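Local structure of transcriptional activator PlcR protein (Bacillus thuringiensis, 3U3W) at residues F111-Q116 with K139-Q144; S210-S215 with L246-Y251. The protein acts as a quorum-sensing virulence regulator that binds DNA in complex with the signal peptide PapR and activates transcription. One frame throughout, in Å; residues are numbered along the deposited sequence.

Contact 1: F111-Q116 with K139-Q144; sequences FQQFLQ and KKLLNQ
The side-chain amides of Q113 and Q144 lie close together, with their planes turned 83° apart. Q113 NE2 stands 3.8 Å from Q144 OE1, and the two side chains run past one another, pointing opposite ways. Well away from them, on helix 109-125, L115 CG rests over one face of the F111 ring, offset toward the rim.

Q113 carries the polar link. Its CG is anti to the backbone N (chi1 -167°) and the chain stays extended, which carries the amide across to the backbone of L141. There NE2 gives a weak hydrogen bond to L141 O at 3.1 Å. The angle at the hydrogen is only 126°, so the bond is strongly bent. L141 O also takes the backbone N-H of Q144, so two donors share it. The other end of the amide is held too, because Q113 OE1 is bonded to Q153 NE2 of helix 153-167. The bond to Q153, with the weak one to L141 O, would hold the rotation of this buried amide.

L141 supplies the apolar side chain. Its CB packs against Q113 CG at 4.1 Å. Its CD2 reaches Q116 OE1 at 3.7 Å, while CD1 lies 4.0 Å from the backbone O of Q113. A water joins Q116 and Q144. It donates to Q116 OE1 at 2.8 Å and to Q144 OE1 at 2.7 Å, and so ties two glutamines that do not touch directly.

The opposite side of helix 109-125 is packed differently: F114 and L115 touch helix 72-87, and L115 also touches helix 91-102. The start of helix 109-125 meets the end of the next helix, 131-143, in an antiparallel helical hairpin, consistent with the tetratricopeptide-like fold of the RNPP family.

Contact 2: S210-S215 with L246-Y251; sequences SRYEES and LRKLEY
The backbones of Y212 and L249 come closest here, 6.7 Å between CA atoms, where the first turn of helix 212-228, N-capped by R211, meets the end of helix 235-248, which E250 closes with positive phi in a Schellman motif.

Y212 and K248 carry much of the contact. K248 CB sits over the centre of the Y212 ring, 3.6 Å from the centroid and 8° off the ring normal, a CH-pi contact. K248 CG lies over the same face, 3.6 Å from Y212 CE1. The lysine chain bends at chi2 (-51°), which lets it run over the ring toward the phenol end. K248 NZ ends 3.5 Å from Y212 OH, a close approach without a hydrogen bond. The polar partner of this amine is instead Y207, whose OH it meets in a weak hydrogen bond. The opposite face of the ring meets the backbone O of S210, 3.4 Å above the plane and offset toward the rim. The ring thus has K248 on one face and, off to one side, S210 O on the other.

L249 meets the base of the tyrosine side chain. Its CD2 packs on Y212 CB at 3.7 Å, and its CD1 lies 4.1 Å from E213 CA. No hydrogen bond crosses between the segments.

The contact lies at the surface. Y207 of helix 192-208 meets the Y212 ring edge-to-face. L246, L249 and Y251 all touch L216 on helix 212-228, and S215 is wedged between helix 192-208 and helix 235-248.

How the contacts relate
Contact 1 and contact 2 share a plan. In each, the start of one helix packs against the end of the next helix in the chain. They follow in series within the RNPP family C-terminal range, with contact 1 closed before contact 2 opens. Their centres are 37 Å apart and their nearest atoms about 19 Å, so they do not touch. Contact 1 is partly buried and is the nearer to the bound DNA, about 25 Å at the nearest atom. Contact 2 is a surface contact, and its nearest atom is about 52 Å from the bound DNA. Neither lies near the calcium site at A41, and neither is touched by the other protein chain.

Contact 1: F111-Q116 with K139-Q144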
loop_
_atom_site.group_PDB
_atom_site.type_symbol
_atom_site.label_atom_id
_atom_site.label_comp_id
_atom_site.label_asym_id
_atom_site.label_seq_id
_atom_site.Cartn_x
_atom_site.Cartn_y
_atom_site.Cartn_z
ATOM N N PHE A 111 -15.949 5.236 11.994
ATOM C CA PHE A 111 -16.354 5.899 10.752
ATOM C C PHE A 111 -16.893 7.301 11.064
ATOM O O PHE A 111 -16.614 8.247 10.330
ATOM C CB PHE A 111 -17.371 5.068 9.950
ATOM C CG PHE A 111 -17.697 5.645 8.575
ATOM C CD1 PHE A 111 -16.700 5.841 7.627
ATOM C CD2 PHE A 111 -19.004 5.970 8.229
ATOM C CE1 PHE A 111 -16.998 6.362 6.354
ATOM C CE2 PHE A 111 -19.310 6.495 6.963
ATOM C CZ PHE A 111 -18.305 6.688 6.032
ATOM N N GLN A 112 -17.651 7.440 12.150
ATOM C CA GLN A 112 -18.149 8.758 12.537
ATOM C C GLN A 112 -16.981 9.692 12.843
ATOM O O GLN A 112 -17.001 10.858 12.453
ATOM C CB GLN A 112 -19.124 8.680 13.721
ATOM C CG GLN A 112 -20.410 7.903 13.422
ATOM C CD GLN A 112 -21.637 8.793 13.240
ATOM O OE1 GLN A 112 -21.981 9.177 12.121
ATOM N NE2 GLN A 112 -22.316 9.104 14.343
ATOM N N GLN A 113 -15.959 9.176 13.522
ATOM C CA GLN A 113 -14.774 9.972 13.813
ATOM C C GLN A 113 -14.063 10.441 12.551
ATOM O O GLN A 113 -13.618 11.586 12.472
ATOM C CB GLN A 113 -13.810 9.202 14.693
ATOM C CG GLN A 113 -12.731 10.076 15.269
ATOM C CD GLN A 113 -11.624 9.260 15.858
ATOM O OE1 GLN A 113 -11.092 8.384 15.194
ATOM N NE2 GLN A 113 -11.279 9.519 17.117
ATOM N N PHE A 114 -13.962 9.554 11.567
ATOM C CA PHE A 114 -13.382 9.906 10.286
ATOM C C PHE A 114 -14.177 11.042 9.604
ATOM O O PHE A 114 -13.599 12.008 9.111
ATOM C CB PHE A 114 -13.318 8.677 9.369
ATOM C CG PHE A 114 -12.977 9.016 7.954
ATOM C CD1 PHE A 114 -11.656 9.107 7.556
ATOM C CD2 PHE A 114 -13.973 9.318 7.045
ATOM C CE1 PHE A 114 -11.335 9.449 6.256
ATOM C CE2 PHE A 114 -13.667 9.665 5.742
ATOM C CZ PHE A 114 -12.346 9.736 5.343
ATOM N N LEU A 115 -15.504 10.924 9.580
ATOM C CA LEU A 115 -16.359 11.970 9.002
ATOM C C LEU A 115 -16.169 13.338 9.682
ATOM O O LEU A 115 -16.003 14.361 9.020
ATOM C CB LEU A 115 -17.828 11.561 9.087
ATOM C CG LEU A 115 -18.280 10.260 8.417
ATOM C CD1 LEU A 115 -19.690 9.927 8.885
ATOM C CD2 LEU A 115 -18.180 10.327 6.880
ATOM N N GLN A 116 -16.205 13.332 11.008
ATOM C CA GLN A 116 -16.051 14.541 11.809
ATOM C C GLN A 116 -14.689 15.204 11.615
ATOM O O GLN A 116 -14.620 16.412 11.377
ATOM C CB GLN A 116 -16.302 14.238 13.295
ATOM C CG GLN A 116 -17.740 13.799 13.581
ATOM C CD GLN A 116 -18.103 13.844 15.055
ATOM O OE1 GLN A 116 -17.608 13.045 15.856
ATOM N NE2 GLN A 116 -18.974 14.782 15.422
ATOM N N LYS A 139 -9.076 17.925 19.031
ATOM C CA LYS A 139 -8.574 17.378 20.285
ATOM C C LYS A 139 -9.616 16.515 20.994
ATOM O O LYS A 139 -9.275 15.569 21.697
ATOM C CB LYS A 139 -8.055 18.494 21.208
ATOM C CG LYS A 139 -6.671 18.993 20.808
ATOM C CD LYS A 139 -6.172 20.131 21.682
ATOM C CE LYS A 139 -4.661 20.281 21.515
ATOM N NZ LYS A 139 -4.106 21.523 22.105
ATOM N N LYS A 140 -10.886 16.829 20.786
ATOM C CA LYS A 140 -11.966 16.097 21.436
ATOM C C LYS A 140 -12.148 14.719 20.811
ATOM O O LYS A 140 -12.436 13.753 21.507
ATOM C CB LYS A 140 -13.268 16.912 21.418
ATOM C CG LYS A 140 -13.390 17.894 22.596
ATOM C CD LYS A 140 -14.513 18.932 22.404
ATOM C CE LYS A 140 -15.823 18.293 21.937
ATOM N NZ LYS A 140 -16.913 19.309 21.752
ATOM N N LEU A 141 -11.972 14.633 19.497
ATOM C CA LEU A 141 -11.919 13.339 18.820
ATOM C C LEU A 141 -10.785 12.490 19.394
ATOM O O LEU A 141 -10.950 11.296 19.607
ATOM C CB LEU A 141 -11.729 13.517 17.312
ATOM C CG LEU A 141 -12.750 14.377 16.572
ATOM C CD1 LEU A 141 -12.471 14.410 15.051
ATOM C CD2 LEU A 141 -14.161 13.897 16.861
ATOM N N LEU A 142 -9.634 13.099 19.653
ATOM C CA LEU A 142 -8.524 12.362 20.271
ATOM C C LEU A 142 -8.908 11.866 21.640
ATOM O O LEU A 142 -8.623 10.729 21.994
ATOM C CB LEU A 142 -7.277 13.229 20.421
ATOM C CG LEU A 142 -6.666 13.770 19.134
ATOM C CD1 LEU A 142 -5.330 14.393 19.450
ATOM C CD2 LEU A 142 -6.527 12.667 18.079
ATOM N N ASN A 143 -9.536 12.743 22.421
ATOM C CA ASN A 143 -9.901 12.412 23.796
ATOM C C ASN A 143 -10.931 11.290 23.845
ATOM O O ASN A 143 -11.186 10.735 24.914
ATOM C CB ASN A 143 -10.391 13.644 24.565
ATOM C CG ASN A 143 -9.357 14.772 24.605
ATOM O OD1 ASN A 143 -8.147 14.532 24.670
ATOM N ND2 ASN A 143 -9.840 16.013 24.559
ATOM N N GLN A 144 -11.507 10.951 22.686
ATOM C CA GLN A 144 -12.328 9.744 22.556
ATOM C C GLN A 144 -11.514 8.488 22.847
ATOM O O GLN A 144 -12.073 7.471 23.249
ATOM C CB GLN A 144 -12.937 9.611 21.155
ATOM C CG GLN A 144 -14.029 10.606 20.828
ATOM C CD GLN A 144 -14.740 10.279 19.527
ATOM O OE1 GLN A 144 -14.498 10.913 18.500
ATOM N NE2 GLN A 144 -15.622 9.283 19.562
HETATM O O HOH W 1 -16.440 10.641 16.594
#

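Contact 2: S210-S215 with L246-Y251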
loop_
_atom_site.group_PDB
_atom_site.type_symbol
_atom_site.label_atom_id
_atom_site.label_comp_id
_atom_site.label_asym_id
_atom_site.label_seq_id
_atom_site.Cartn_x
_atom_site.Cartn_y
_atom_site.Cartn_z
ATOM N N SER A 210 12.211 29.821 9.656
ATOM C CA SER A 210 13.533 30.214 9.151
ATOM C C SER A 210 14.627 29.168 9.373
ATOM O O SER A 210 15.807 29.475 9.224
ATOM C CB SER A 210 13.976 31.547 9.778
ATOM O OG SER A 210 13.037 32.571 9.540
ATOM N N ARG A 211 14.254 27.954 9.760
ATOM C CA ARG A 211 15.227 26.868 9.924
ATOM C C ARG A 211 15.447 26.122 8.609
ATOM O O ARG A 211 14.997 24.996 8.432
ATOM C CB ARG A 211 14.756 25.900 10.998
ATOM C CG ARG A 211 14.333 26.609 12.242
ATOM C CD ARG A 211 13.951 25.645 13.336
ATOM N NE ARG A 211 13.428 26.403 14.464
ATOM C CZ ARG A 211 14.154 26.763 15.517
ATOM N NH1 ARG A 211 15.436 26.403 15.610
ATOM N NH2 ARG A 211 13.590 27.471 16.481
ATOM N N TYR A 212 16.159 26.761 7.698
ATOM C CA TYR A 212 16.226 26.321 6.317
ATOM C C TYR A 212 16.934 25.002 6.148
ATOM O O TYR A 212 16.468 24.124 5.413
ATOM C CB TYR A 212 16.859 27.419 5.482
ATOM C CG TYR A 212 16.015 28.674 5.531
ATOM C CD1 TYR A 212 14.642 28.621 5.245
ATOM C CD2 TYR A 212 16.563 29.897 5.910
ATOM C CE1 TYR A 212 13.856 29.753 5.286
ATOM C CE2 TYR A 212 15.778 31.046 5.956
ATOM C CZ TYR A 212 14.429 30.971 5.655
ATOM O OH TYR A 212 13.648 32.107 5.718
ATOM N N GLU A 213 18.042 24.853 6.860
ATOM C CA GLU A 213 18.824 23.642 6.814
ATOM C C GLU A 213 18.040 22.435 7.323
ATOM O O GLU A 213 18.099 21.352 6.734
ATOM C CB GLU A 213 20.118 23.831 7.610
ATOM C CG GLU A 213 20.922 22.557 7.809
ATOM C CD GLU A 213 22.360 22.830 8.243
ATOM O OE1 GLU A 213 22.648 23.954 8.730
ATOM O OE2 GLU A 213 23.201 21.913 8.090
ATOM N N GLU A 214 17.322 22.605 8.424
ATOM C CA GLU A 214 16.550 21.487 8.960
ATOM C C GLU A 214 15.369 21.142 8.047
ATOM O O GLU A 214 14.962 19.984 7.945
ATOM C CB GLU A 214 16.060 21.779 10.379
ATOM C CG GLU A 214 17.064 21.395 11.451
ATOM C CD GLU A 214 16.805 22.097 12.786
ATOM O OE1 GLU A 214 16.162 21.500 13.673
ATOM O OE2 GLU A 214 17.243 23.254 12.939
ATOM N N SER A 215 14.823 22.164 7.395
ATOM C CA SER A 215 13.711 21.983 6.486
ATOM C C SER A 215 14.183 21.101 5.329
ATOM O O SER A 215 13.530 20.120 4.978
ATOM C CB SER A 215 13.224 23.338 5.970
ATOM O OG SER A 215 12.106 23.203 5.109
ATOM N N LEU A 246 16.693 25.512 -1.042
ATOM C CA LEU A 246 17.898 25.754 -1.811
ATOM C C LEU A 246 18.092 27.237 -2.095
ATOM O O LEU A 246 19.222 27.724 -2.106
ATOM C CB LEU A 246 17.865 24.958 -3.121
ATOM C CG LEU A 246 17.964 23.423 -3.021
ATOM C CD1 LEU A 246 18.161 22.796 -4.398
ATOM C CD2 LEU A 246 19.085 22.988 -2.093
ATOM N N ARG A 247 16.991 27.950 -2.324
ATOM C CA ARG A 247 17.047 29.386 -2.581
ATOM C C ARG A 247 17.498 30.149 -1.329
ATOM O O ARG A 247 18.377 30.994 -1.399
ATOM C CB ARG A 247 15.691 29.902 -3.083
ATOM C CG ARG A 247 15.755 31.202 -3.874
ATOM C CD ARG A 247 14.597 31.285 -4.879
ATOM N NE ARG A 247 13.312 30.957 -4.267
ATOM C CZ ARG A 247 12.546 31.826 -3.608
ATOM N NH1 ARG A 247 12.929 33.092 -3.483
ATOM N NH2 ARG A 247 11.395 31.429 -3.073
ATOM N N LYS A 248 16.913 29.832 -0.182
ATOM C CA LYS A 248 17.270 30.522 1.051
ATOM C C LYS A 248 18.697 30.211 1.474
ATOM O O LYS A 248 19.377 31.061 2.061
ATOM C CB LYS A 248 16.302 30.170 2.185
ATOM C CG LYS A 248 14.948 30.782 2.018
ATOM C CD LYS A 248 15.084 32.272 1.766
ATOM C CE LYS A 248 13.778 32.886 1.293
ATOM N NZ LYS A 248 12.815 33.099 2.413
ATOM N N LEU A 249 19.141 28.992 1.181
ATOM C CA LEU A 249 20.468 28.553 1.591
ATOM C C LEU A 249 21.540 28.999 0.589
ATOM O O LEU A 249 22.715 28.706 0.768
ATOM C CB LEU A 249 20.500 27.036 1.796
ATOM C CG LEU A 249 19.764 26.532 3.038
ATOM C CD1 LEU A 249 19.742 25.011 3.062
ATOM C CD2 LEU A 249 20.395 27.091 4.330
ATOM N N GLU A 250 21.121 29.699 -0.463
ATOM C CA GLU A 250 22.052 30.300 -1.423
ATOM C C GLU A 250 22.873 29.296 -2.236
ATOM O O GLU A 250 24.052 29.515 -2.502
ATOM C CB GLU A 250 22.971 31.308 -0.724
ATOM C CG GLU A 250 22.232 32.555 -0.267
ATOM C CD GLU A 250 23.130 33.541 0.449
ATOM O OE1 GLU A 250 23.517 33.264 1.607
ATOM O OE2 GLU A 250 23.449 34.591 -0.149
ATOM N N TYR A 251 22.236 28.201 -2.634
ATOM C CA TYR A 251 22.848 27.248 -3.555
ATOM C C TYR A 251 22.988 27.860 -4.927
ATOM O O TYR A 251 22.437 28.929 -5.204
ATOM C CB TYR A 251 21.996 25.993 -3.676
ATOM C CG TYR A 251 22.191 25.020 -2.554
ATOM C CD1 TYR A 251 21.764 25.316 -1.259
ATOM C CD2 TYR A 251 22.807 23.801 -2.783
ATOM C CE1 TYR A 251 21.949 24.411 -0.230
ATOM C CE2 TYR A 251 22.997 22.895 -1.764
ATOM C CZ TYR A 251 22.567 23.195 -0.494
ATOM O OH TYR A 251 22.770 22.265 0.501
#